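Local coordinates for replicative DNA helicase (Nostoc punctiforme, PDB 4O1R), which carries an intein, the part crystallised here, which probably cuts itself out of the helicase precursor by protein splicing and joins the flanking pieces, at residues Phe60-Arg65 against Lys85-Leu90; Val122-Val127 against His131-Asn136; Gly7-Thr12 against Arg68-Thr73. All blocks are in the same frame, centred on the assembly; numbering follows the deposited sequence. Where two conformers were deposited one is given.

Contact 1 of 3, residues Phe60-Arg65 against Lys85-Leu90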
loop_
_atom_site.group_PDB
_atom_site.type_symbol
_atom_site.label_atom_id
_atom_site.label_comp_id
_atom_site.label_asym_id
_atom_site.label_seq_id
_atom_site.Cartn_x
_atom_site.Cartn_y
_atom_site.Cartn_z
ATOM N N PHE A 60 -2.766 -5.767 10.938
ATOM C CA PHE A 60 -3.547 -6.876 10.387
ATOM C C PHE A 60 -2.876 -7.346 9.112
ATOM O O PHE A 60 -2.458 -6.526 8.301
ATOM C CB PHE A 60 -4.972 -6.411 10.069
ATOM C CG PHE A 60 -5.763 -6.042 11.291
ATOM C CD1 PHE A 60 -5.585 -4.792 11.894
ATOM C CD2 PHE A 60 -6.652 -6.945 11.862
ATOM C CE1 PHE A 60 -6.283 -4.444 13.053
ATOM C CE2 PHE A 60 -7.356 -6.605 13.025
ATOM C CZ PHE A 60 -7.169 -5.357 13.605
ATOM N N THR A 61 -2.782 -8.664 8.947
ATOM C CA THR A 61 -2.267 -9.262 7.711
ATOM C C THR A 61 -3.428 -9.533 6.775
ATOM O O THR A 61 -4.372 -10.259 7.128
ATOM C CB THR A 61 -1.529 -10.558 8.004
ATOM O OG1 THR A 61 -0.507 -10.286 8.964
ATOM C CG2 THR A 61 -0.874 -11.118 6.746
ATOM N N LEU A 62 -3.363 -8.930 5.598
ATOM C CA LEU A 62 -4.367 -9.125 4.565
ATOM C C LEU A 62 -3.736 -9.928 3.440
ATOM O O LEU A 62 -2.640 -9.593 2.998
ATOM C CB LEU A 62 -4.850 -7.762 4.079
ATOM C CG LEU A 62 -5.920 -7.747 2.982
ATOM C CD1 LEU A 62 -6.768 -6.499 3.120
ATOM C CD2 LEU A 62 -5.277 -7.822 1.602
ATOM N N THR A 63 -4.417 -10.989 3.005
ATOM C CA THR A 63 -3.914 -11.849 1.929
ATOM C C THR A 63 -4.942 -11.931 0.818
ATOM O O THR A 63 -6.144 -12.036 1.092
ATOM C CB THR A 63 -3.605 -13.263 2.467
ATOM O OG1 THR A 63 -2.734 -13.154 3.597
ATOM C CG2 THR A 63 -2.928 -14.140 1.415
ATOM N N THR A 64 -4.477 -11.892 -0.428
ATOM C CA THR A 64 -5.373 -11.989 -1.577
ATOM C C THR A 64 -5.286 -13.375 -2.221
ATOM O O THR A 64 -4.363 -14.152 -1.951
ATOM C CB THR A 64 -5.079 -10.899 -2.641
ATOM O OG1 THR A 64 -3.866 -11.228 -3.339
ATOM C CG2 THR A 64 -4.964 -9.505 -2.006
ATOM N N ARG A 65 -6.229 -13.650 -3.121
ATOM C CA ARG A 65 -6.328 -14.942 -3.804
ATOM C C ARG A 65 -5.086 -15.273 -4.639
ATOM O O ARG A 65 -4.689 -16.438 -4.704
ATOM C CB ARG A 65 -7.606 -14.981 -4.647
ATOM C CG ARG A 65 -7.899 -16.301 -5.364
ATOM C CD ARG A 65 -9.300 -16.284 -6.021
ATOM N NE ARG A 65 -9.480 -15.146 -6.939
ATOM C CZ ARG A 65 -10.659 -14.646 -7.329
ATOM N NH1 ARG A 65 -11.804 -15.170 -6.906
ATOM N NH2 ARG A 65 -10.690 -13.601 -8.146
ATOM N N LYS A 85 -11.642 2.012 1.166
ATOM C CA LYS A 85 -12.181 1.504 2.434
ATOM C C LYS A 85 -11.052 1.163 3.393
ATOM O O LYS A 85 -10.002 0.644 2.982
ATOM C CB LYS A 85 -12.999 0.226 2.206
ATOM C CG LYS A 85 -14.248 0.400 1.354
ATOM C CD LYS A 85 -15.194 -0.746 1.585
ATOM C CE LYS A 85 -16.438 -0.583 0.767
ATOM N NZ LYS A 85 -17.276 -1.803 0.900
ATOM N N ARG A 86 -11.273 1.464 4.666
ATOM C CA ARG A 86 -10.368 1.022 5.725
ATOM C C ARG A 86 -10.256 -0.493 5.742
ATOM O O ARG A 86 -11.247 -1.205 5.506
ATOM C CB ARG A 86 -10.921 1.453 7.076
ATOM C CG ARG A 86 -10.994 2.955 7.296
ATOM C CD ARG A 86 -11.856 3.274 8.508
ATOM N NE ARG A 86 -11.330 2.632 9.721
ATOM C CZ ARG A 86 -10.784 3.272 10.751
ATOM N NH1 ARG A 86 -10.641 4.592 10.730
ATOM N NH2 ARG A 86 -10.354 2.561 11.793
ATOM N N LEU A 87 -9.065 -0.989 6.057
ATOM C CA LEU A 87 -8.865 -2.419 6.230
ATOM C C LEU A 87 -9.911 -3.012 7.186
ATOM O O LEU A 87 -10.471 -4.091 6.918
ATOM C CB LEU A 87 -7.429 -2.706 6.718
ATOM C CG LEU A 87 -7.103 -4.186 6.991
ATOM C CD1 LEU A 87 -5.618 -4.462 6.761
ATOM C CD2 LEU A 87 -7.514 -4.599 8.409
ATOM N N ASP A 88 -10.195 -2.299 8.279
ATOM C CA ASP A 88 -11.130 -2.824 9.264
ATOM C C ASP A 88 -12.602 -2.654 8.874
ATOM O O ASP A 88 -13.491 -2.961 9.675
ATOM C CB ASP A 88 -10.806 -2.300 10.676
ATOM C CG ASP A 88 -10.961 -0.804 10.819
ATOM O OD1 ASP A 88 -11.636 -0.156 9.993
ATOM O OD2 ASP A 88 -10.392 -0.260 11.797
ATOM N N GLU A 89 -12.838 -2.230 7.622
ATOM C CA GLU A 89 -14.182 -2.253 7.031
ATOM C C GLU A 89 -14.302 -3.227 5.855
ATOM O O GLU A 89 -15.369 -3.354 5.267
ATOM C CB GLU A 89 -14.602 -0.842 6.606
ATOM C CG GLU A 89 -14.770 0.119 7.808
ATOM C CD GLU A 89 -15.961 -0.219 8.737
ATOM O OE1 GLU A 89 -16.961 -0.812 8.279
ATOM O OE2 GLU A 89 -15.901 0.113 9.944
ATOM N N LEU A 90 -13.223 -3.936 5.537
ATOM C CA LEU A 90 -13.244 -4.894 4.436
ATOM C C LEU A 90 -13.817 -6.224 4.886
ATOM O O LEU A 90 -13.694 -6.614 6.054
ATOM C CB LEU A 90 -11.832 -5.102 3.890
ATOM C CG LEU A 90 -11.194 -3.877 3.232
ATOM C CD1 LEU A 90 -9.735 -4.145 2.939
ATOM C CD2 LEU A 90 -11.927 -3.531 1.944
#

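Contact 2 of 3, residues Val122-Val127 against His131-Asn136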
loop_
_atom_site.group_PDB
_atom_site.type_symbol
_atom_site.label_atom_id
_atom_site.label_comp_id
_atom_site.label_asym_id
_atom_site.label_seq_id
_atom_site.Cartn_x
_atom_site.Cartn_y
_atom_site.Cartn_z
ATOM N N VAL A 122 5.259 1.085 12.856
ATOM C CA VAL A 122 4.646 1.208 11.536
ATOM C C VAL A 122 5.053 2.523 10.878
ATOM O O VAL A 122 5.457 3.476 11.557
ATOM C CB VAL A 122 3.103 1.037 11.586
ATOM C CG1 VAL A 122 2.739 -0.377 11.974
ATOM C CG2 VAL A 122 2.475 2.028 12.537
ATOM N N PHE A 123 4.957 2.550 9.549
ATOM C CA PHE A 123 5.574 3.582 8.720
ATOM C C PHE A 123 4.650 3.986 7.600
ATOM O O PHE A 123 3.798 3.214 7.154
ATOM C CB PHE A 123 6.881 3.040 8.112
ATOM C CG PHE A 123 7.870 2.579 9.138
ATOM C CD1 PHE A 123 7.802 1.288 9.665
ATOM C CD2 PHE A 123 8.864 3.438 9.596
ATOM C CE1 PHE A 123 8.702 0.859 10.638
ATOM C CE2 PHE A 123 9.773 3.010 10.559
ATOM C CZ PHE A 123 9.692 1.721 11.074
ATOM N N ASP A 124 4.858 5.196 7.107
ATOM C CA ASP A 124 4.052 5.693 6.004
ATOM C C ASP A 124 4.887 6.600 5.116
ATOM O O ASP A 124 5.971 7.063 5.509
ATOM C CB ASP A 124 2.829 6.450 6.565
ATOM C CG ASP A 124 1.742 6.710 5.525
ATOM O OD1 ASP A 124 1.665 5.986 4.503
ATOM O OD2 ASP A 124 0.932 7.637 5.753
ATOM N N LEU A 125 4.361 6.812 3.908
ATOM C CA LEU A 125 4.922 7.731 2.921
ATOM C C LEU A 125 3.889 8.767 2.584
ATOM O O LEU A 125 2.711 8.448 2.472
ATOM C CB LEU A 125 5.261 6.995 1.626
ATOM C CG LEU A 125 6.152 5.759 1.682
ATOM C CD1 LEU A 125 6.405 5.212 0.281
ATOM C CD2 LEU A 125 7.461 6.083 2.368
ATOM N N THR A 126 4.335 9.998 2.383
ATOM C CA THR A 126 3.459 11.042 1.845
ATOM C C THR A 126 3.732 11.191 0.361
ATOM O O THR A 126 4.887 11.387 -0.054
ATOM C CB THR A 126 3.698 12.376 2.544
ATOM O OG1 THR A 126 5.043 12.807 2.326
ATOM C CG2 THR A 126 3.457 12.236 4.020
ATOM N N VAL A 127 2.664 11.073 -0.422
ATOM C CA VAL A 127 2.709 11.197 -1.877
ATOM C C VAL A 127 1.773 12.365 -2.242
ATOM O O VAL A 127 0.568 12.170 -2.427
ATOM C CB VAL A 127 2.285 9.872 -2.561
ATOM C CG1 VAL A 127 2.318 9.989 -4.078
ATOM C CG2 VAL A 127 3.167 8.699 -2.086
ATOM N N HIS A 131 -1.626 10.745 -3.714
ATOM C CA HIS A 131 -2.030 10.354 -2.348
ATOM C C HIS A 131 -2.176 8.843 -2.134
ATOM O O HIS A 131 -2.913 8.399 -1.258
ATOM C CB HIS A 131 -3.311 11.085 -1.912
ATOM C CG HIS A 131 -3.249 12.572 -2.090
ATOM N ND1 HIS A 131 -2.456 13.382 -1.307
ATOM C CD2 HIS A 131 -3.882 13.391 -2.962
ATOM C CE1 HIS A 131 -2.608 14.639 -1.686
ATOM N NE2 HIS A 131 -3.461 14.671 -2.694
ATOM N N ASN A 132 -1.441 8.059 -2.916
ATOM C CA ASN A 132 -1.442 6.606 -2.773
ATOM C C ASN A 132 -0.138 6.067 -3.306
ATOM O O ASN A 132 0.626 6.783 -3.955
ATOM C CB ASN A 132 -2.663 5.954 -3.465
ATOM C CG ASN A 132 -2.521 5.858 -4.986
ATOM O OD1 ASN A 132 -1.864 4.957 -5.514
ATOM N ND2 ASN A 132 -3.172 6.772 -5.692
ATOM N N PHE A 133 0.146 4.815 -3.004
ATOM C CA PHE A 133 1.324 4.186 -3.566
ATOM C C PHE A 133 1.161 2.686 -3.528
ATOM O O PHE A 133 0.247 2.167 -2.863
ATOM C CB PHE A 133 2.623 4.633 -2.857
ATOM C CG PHE A 133 2.671 4.322 -1.380
ATOM C CD1 PHE A 133 2.099 5.201 -0.455
ATOM C CD2 PHE A 133 3.320 3.181 -0.899
ATOM C CE1 PHE A 133 2.152 4.930 0.928
ATOM C CE2 PHE A 133 3.380 2.906 0.474
ATOM C CZ PHE A 133 2.791 3.778 1.384
ATOM N N VAL A 134 2.042 1.999 -4.248
ATOM C CA VAL A 134 2.068 0.544 -4.259
ATOM C C VAL A 134 3.033 0.021 -3.201
ATOM O O VAL A 134 4.203 0.403 -3.176
ATOM C CB VAL A 134 2.451 -0.001 -5.647
ATOM C CG1 VAL A 134 2.487 -1.520 -5.616
ATOM C CG2 VAL A 134 1.493 0.519 -6.715
ATOM N N ALA A 135 2.539 -0.851 -2.325
ATOM C CA ALA A 135 3.356 -1.499 -1.306
ATOM C C ALA A 135 3.042 -2.983 -1.308
ATOM O O ALA A 135 1.865 -3.372 -1.324
ATOM C CB ALA A 135 3.093 -0.892 0.057
ATOM N N ASN A 136 4.082 -3.815 -1.309
ATOM C CA ASN A 136 3.888 -5.257 -1.440
ATOM C C ASN A 136 2.975 -5.593 -2.613
ATOM O O ASN A 136 2.172 -6.532 -2.562
ATOM C CB ASN A 136 3.366 -5.882 -0.134
ATOM C CG ASN A 136 4.473 -6.202 0.845
ATOM O OD1 ASN A 136 5.632 -5.808 0.667
ATOM N ND2 ASN A 136 4.127 -6.941 1.885
#

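Contact 3 of 3, residues Gly7-Thr12 against Arg68-Thr73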
loop_
_atom_site.group_PDB
_atom_site.type_symbol
_atom_site.label_atom_id
_atom_site.label_comp_id
_atom_site.label_asym_id
_atom_site.label_seq_id
_atom_site.Cartn_x
_atom_site.Cartn_y
_atom_site.Cartn_z
ATOM N N GLY A 7 7.107 -2.268 8.734
ATOM C CA GLY A 7 8.390 -1.779 8.211
ATOM C C GLY A 7 8.996 -2.576 7.076
ATOM O O GLY A 7 9.760 -2.019 6.269
ATOM N N ASP A 8 8.638 -3.861 6.981
ATOM C CA ASP A 8 9.169 -4.708 5.920
ATOM C C ASP A 8 8.360 -4.634 4.630
ATOM O O ASP A 8 8.702 -5.286 3.649
ATOM C CB ASP A 8 9.354 -6.171 6.368
ATOM C CG ASP A 8 8.081 -6.826 6.841
ATOM O OD1 ASP A 8 7.101 -6.120 7.145
ATOM O OD2 ASP A 8 8.085 -8.074 6.949
ATOM N N SER A 9 7.300 -3.829 4.625
ATOM C CA SER A 9 6.506 -3.624 3.409
ATOM C C SER A 9 7.392 -3.063 2.300
ATOM O O SER A 9 8.109 -2.100 2.522
ATOM C CB SER A 9 5.357 -2.651 3.666
ATOM O OG SER A 9 4.535 -3.086 4.746
ATOM N N LEU A 10 7.328 -3.655 1.115
ATOM C CA LEU A 10 8.238 -3.280 0.032
ATOM C C LEU A 10 7.640 -2.250 -0.902
ATOM O O LEU A 10 6.522 -2.423 -1.403
ATOM C CB LEU A 10 8.605 -4.514 -0.783
ATOM C CG LEU A 10 9.375 -5.601 -0.051
ATOM C CD1 LEU A 10 9.556 -6.813 -0.945
ATOM C CD2 LEU A 10 10.729 -5.077 0.408
ATOM N N VAL A 11 8.384 -1.177 -1.144
ATOM C CA VAL A 11 8.015 -0.219 -2.173
ATOM C C VAL A 11 9.069 -0.256 -3.277
ATOM O O VAL A 11 10.240 -0.524 -3.008
ATOM C CB VAL A 11 8.009 1.178 -1.500
ATOM C CG1 VAL A 11 7.490 2.228 -2.425
ATOM C CG2 VAL A 11 7.193 1.148 -0.180
ATOM N N THR A 12 8.658 0.005 -4.510
ATOM C CA THR A 12 9.591 -0.050 -5.644
ATOM C C THR A 12 10.074 1.328 -6.034
ATOM O O THR A 12 9.265 2.201 -6.371
ATOM C CB THR A 12 8.954 -0.730 -6.869
ATOM O OG1 THR A 12 8.553 -2.046 -6.489
ATOM C CG2 THR A 12 9.943 -0.818 -8.041
ATOM N N ARG A 68 -0.894 -12.224 -2.794
ATOM C CA ARG A 68 -0.284 -10.985 -2.312
ATOM C C ARG A 68 -0.654 -10.784 -0.852
ATOM O O ARG A 68 -1.712 -11.231 -0.414
ATOM C CB ARG A 68 -0.704 -9.819 -3.184
ATOM C CG ARG A 68 -0.413 -10.159 -4.640
ATOM C CD ARG A 68 0.053 -9.015 -5.435
ATOM N NE ARG A 68 0.139 -9.411 -6.840
ATOM C CZ ARG A 68 0.036 -8.560 -7.854
ATOM N NH1 ARG A 68 -0.154 -7.256 -7.632
ATOM N NH2 ARG A 68 0.126 -9.021 -9.093
ATOM N N LYS A 69 0.241 -10.172 -0.091
ATOM C CA LYS A 69 0.079 -10.101 1.357
ATOM C C LYS A 69 0.670 -8.794 1.841
ATOM O O LYS A 69 1.730 -8.374 1.361
ATOM C CB LYS A 69 0.853 -11.247 2.014
ATOM C CG LYS A 69 0.568 -11.458 3.486
ATOM C CD LYS A 69 1.483 -12.526 4.062
ATOM C CE LYS A 69 1.096 -13.920 3.620
ATOM N NZ LYS A 69 1.916 -14.944 4.323
ATOM N N ILE A 70 -0.001 -8.157 2.793
ATOM C CA ILE A 70 0.503 -6.926 3.379
ATOM C C ILE A 70 0.048 -6.848 4.820
ATOM O O ILE A 70 -0.986 -7.415 5.179
ATOM C CB ILE A 70 0.042 -5.695 2.554
ATOM C CG1 ILE A 70 0.824 -4.420 2.916
ATOM C CG2 ILE A 70 -1.483 -5.509 2.658
ATOM C CD1 ILE A 70 0.537 -3.266 1.952
ATOM N N ARG A 71 0.827 -6.149 5.638
ATOM C CA ARG A 71 0.476 -5.922 7.043
ATOM C C ARG A 71 0.285 -4.438 7.257
ATOM O O ARG A 71 1.216 -3.653 7.072
ATOM C CB ARG A 71 1.536 -6.503 7.987
ATOM C CG ARG A 71 1.555 -8.028 7.858
ATOM C CD ARG A 71 2.654 -8.685 8.635
ATOM N NE ARG A 71 2.398 -8.607 10.061
ATOM C CZ ARG A 71 3.274 -8.167 10.954
ATOM N NH1 ARG A 71 4.479 -7.768 10.560
ATOM N NH2 ARG A 71 2.943 -8.142 12.239
ATOM N N ALA A 72 -0.943 -4.058 7.623
ATOM C CA ALA A 72 -1.340 -2.663 7.699
ATOM C C ALA A 72 -2.185 -2.392 8.928
ATOM O O ALA A 72 -2.801 -3.295 9.493
ATOM C CB ALA A 72 -2.115 -2.253 6.433
ATOM N N THR A 73 -2.220 -1.134 9.336
ATOM C CA THR A 73 -3.115 -0.756 10.429
ATOM C C THR A 73 -4.581 -0.857 9.993
ATOM O O THR A 73 -4.893 -0.845 8.798
ATOM C CB THR A 73 -2.812 0.650 10.932
ATOM O OG1 THR A 73 -2.962 1.578 9.851
ATOM C CG2 THR A 73 -1.392 0.753 11.488
HETATM O O HOH W 1 3.460 -5.577 4.901
#

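Contact 1 of 3, residues Phe60-Arg65 against Lys85-Leu90
The two methyls of L87 lodge against F60, and L90 meets L62 beside them, so that F60 and L62 of strand 57-64 meet the short 3-10 turn after strand 83-86 and the loop residue that follows it. L87 can be followed outward from its CB, which points at the strand. CG lies anti to the backbone N (chi1 178°), and this sends both methyls forward. CD2 makes the nearest approach, 3.5 Å from F60 CB, and then lies against the root of the ring, 3.7 Å from F60 CG. It approaches the phenyl ring obliquely. CD1, the other branch, rests 3.9 Å from the same F60 CB and looks along the strand to L62, whose CB is 4.3 Å from L87 CD1. Three residues after L87, L90 crosses L62 at about a right angle, and a single pair of methyls touches, L62 CD1 and L90 CD1 at 3.8 Å. L62 and L90 also both touch L96 of strand 95-99, while L87 packs on F78.

The turn that presents the leucines is held by its own polar groups. E89 N bonds to R86 O, and L90 N to L87 O at 3.1 Å. R86 grips D88 side-on, NE to OD1 and NH2 to OD2, both N-H directions within a few degrees of straight and the carboxylate nearly in the guanidinium plane. Just beyond L90, T91 and P92 bind a sodium ion, about 8 Å from the L90 side chain. The closest contacts across the interface are between apolar carbons, with neither hydrogen bond nor salt bridge joining the segments: the fit depends on shape and burial of methyls, while the directional bonds are spent within the turn and between strands of the sheet.

Contact 2 of 3, residues Val122-Val127 against His131-Asn136
F133 lays its ring face under L125 and turns its edge to D124, and V127 closes in from the turn end. L125 CD1 stands over the middle of one ring face, 3.9 Å from the centroid and 13° off the normal, a CH-pi contact; L125 CB covers the same ring nearer CE1. D124 comes instead at the rim, OD1 lying in the ring plane 3.8 Å from F133 CE1, where the slightly positive ring hydrogens probably suit a carboxylate. V127 CG2 leans obliquely on F133 CD1 at 4.0 Å. The ring reaches this place with CG between the backbone N and the carbonyl carbon (chi1 60°), the crowded position. With an alanine in place of F133, L125 CD1 would probably lose the face it rests on, and a gap is likely to open between V127 and D124.

Behind this shell the chain bends sharply between V127 and H131. H131 N donates to V127 O at 2.9 Å, but with a bent N-H...O angle of 133°, and H131 takes a positive phi to make the turn. The V127 methyls cover N132 O, 3.6 Å from CG1, a buried oxygen without a hydrogen-bond partner. The N132 side chain turns the other way, its OD1 held by L36 N. V127 N is bonded to the side chain of the terminal N142, while V33 and V140 also pack on F133. The His-Asn-Phe sequence after the turn and the closing His-Asn are consistent with the C-terminal splicing motifs of inteins, in the all-beta HINT fold.

Contact 3 of 3, residues Gly7-Thr12 against Arg68-Thr73
S9 and I70 bring the two backbones to 6.9 Å between CA atoms, too far apart for strand pairing, where the N-terminal part of this HINT-type, all-beta intein passes strand 69-72. S9 is the last residue before strand 10-12, which pairs with strand 19-21. Strand 69-72 is hydrogen-bonded to strand 57-64 through I70 and A72, and R71 N therefore faces the opposite side, toward S9. The two segments are also tied together by a third party: the N136 side chain gives OD1 to L10 N and ND2 to K69 O.

Among the side chains S9 does most of the reaching. Its CB points at strand 69-72, and with OG anti to the carbonyl carbon (chi1 -56°) the hydroxyl enters the gap, 4.3 Å from I70 CG1 and 4.1 Å from R71 O. These are loose approaches. I70 also packs on L5, I138 and V140 in the interior. The R71 side chain continues to E120 and S117 O, which hold its guanidinium group. D8 carries the opposite charge, yet its OD1 stays 4.6 Å from R71 NH1, so any attraction is probably modest, and both residues were modelled in two conformers.

The link between the segments is a single water. The S9 hydroxyl bonds to A6 O; the water donates to S9 OG, 2.7 Å from the water oxygen, and accepts the N-H of R71, with R71 N 2.8 Å from the water oxygen.

Overall arrangement
Contact 2 lies nearest the middle of the chain and is well buried; contact 3 is also buried but thinly packed, while contact 1 sits further out and is only partly covered. Contacts 1 and 3 share a pair of neighbouring strands, 57-64 and 69-72. Contacts 2 and 3 meet where the F123 ring packs on G7 and where A135 O lies beside I70 CD1. Contacts 1 and 2 do not touch, their nearest atoms about 7 Å apart. The chemistry changes accordingly: apolar side chains at the periphery, one phenyl ring packed among aliphatic groups near the C-terminus, and water-mediated polar bridging beside the N-terminal segment.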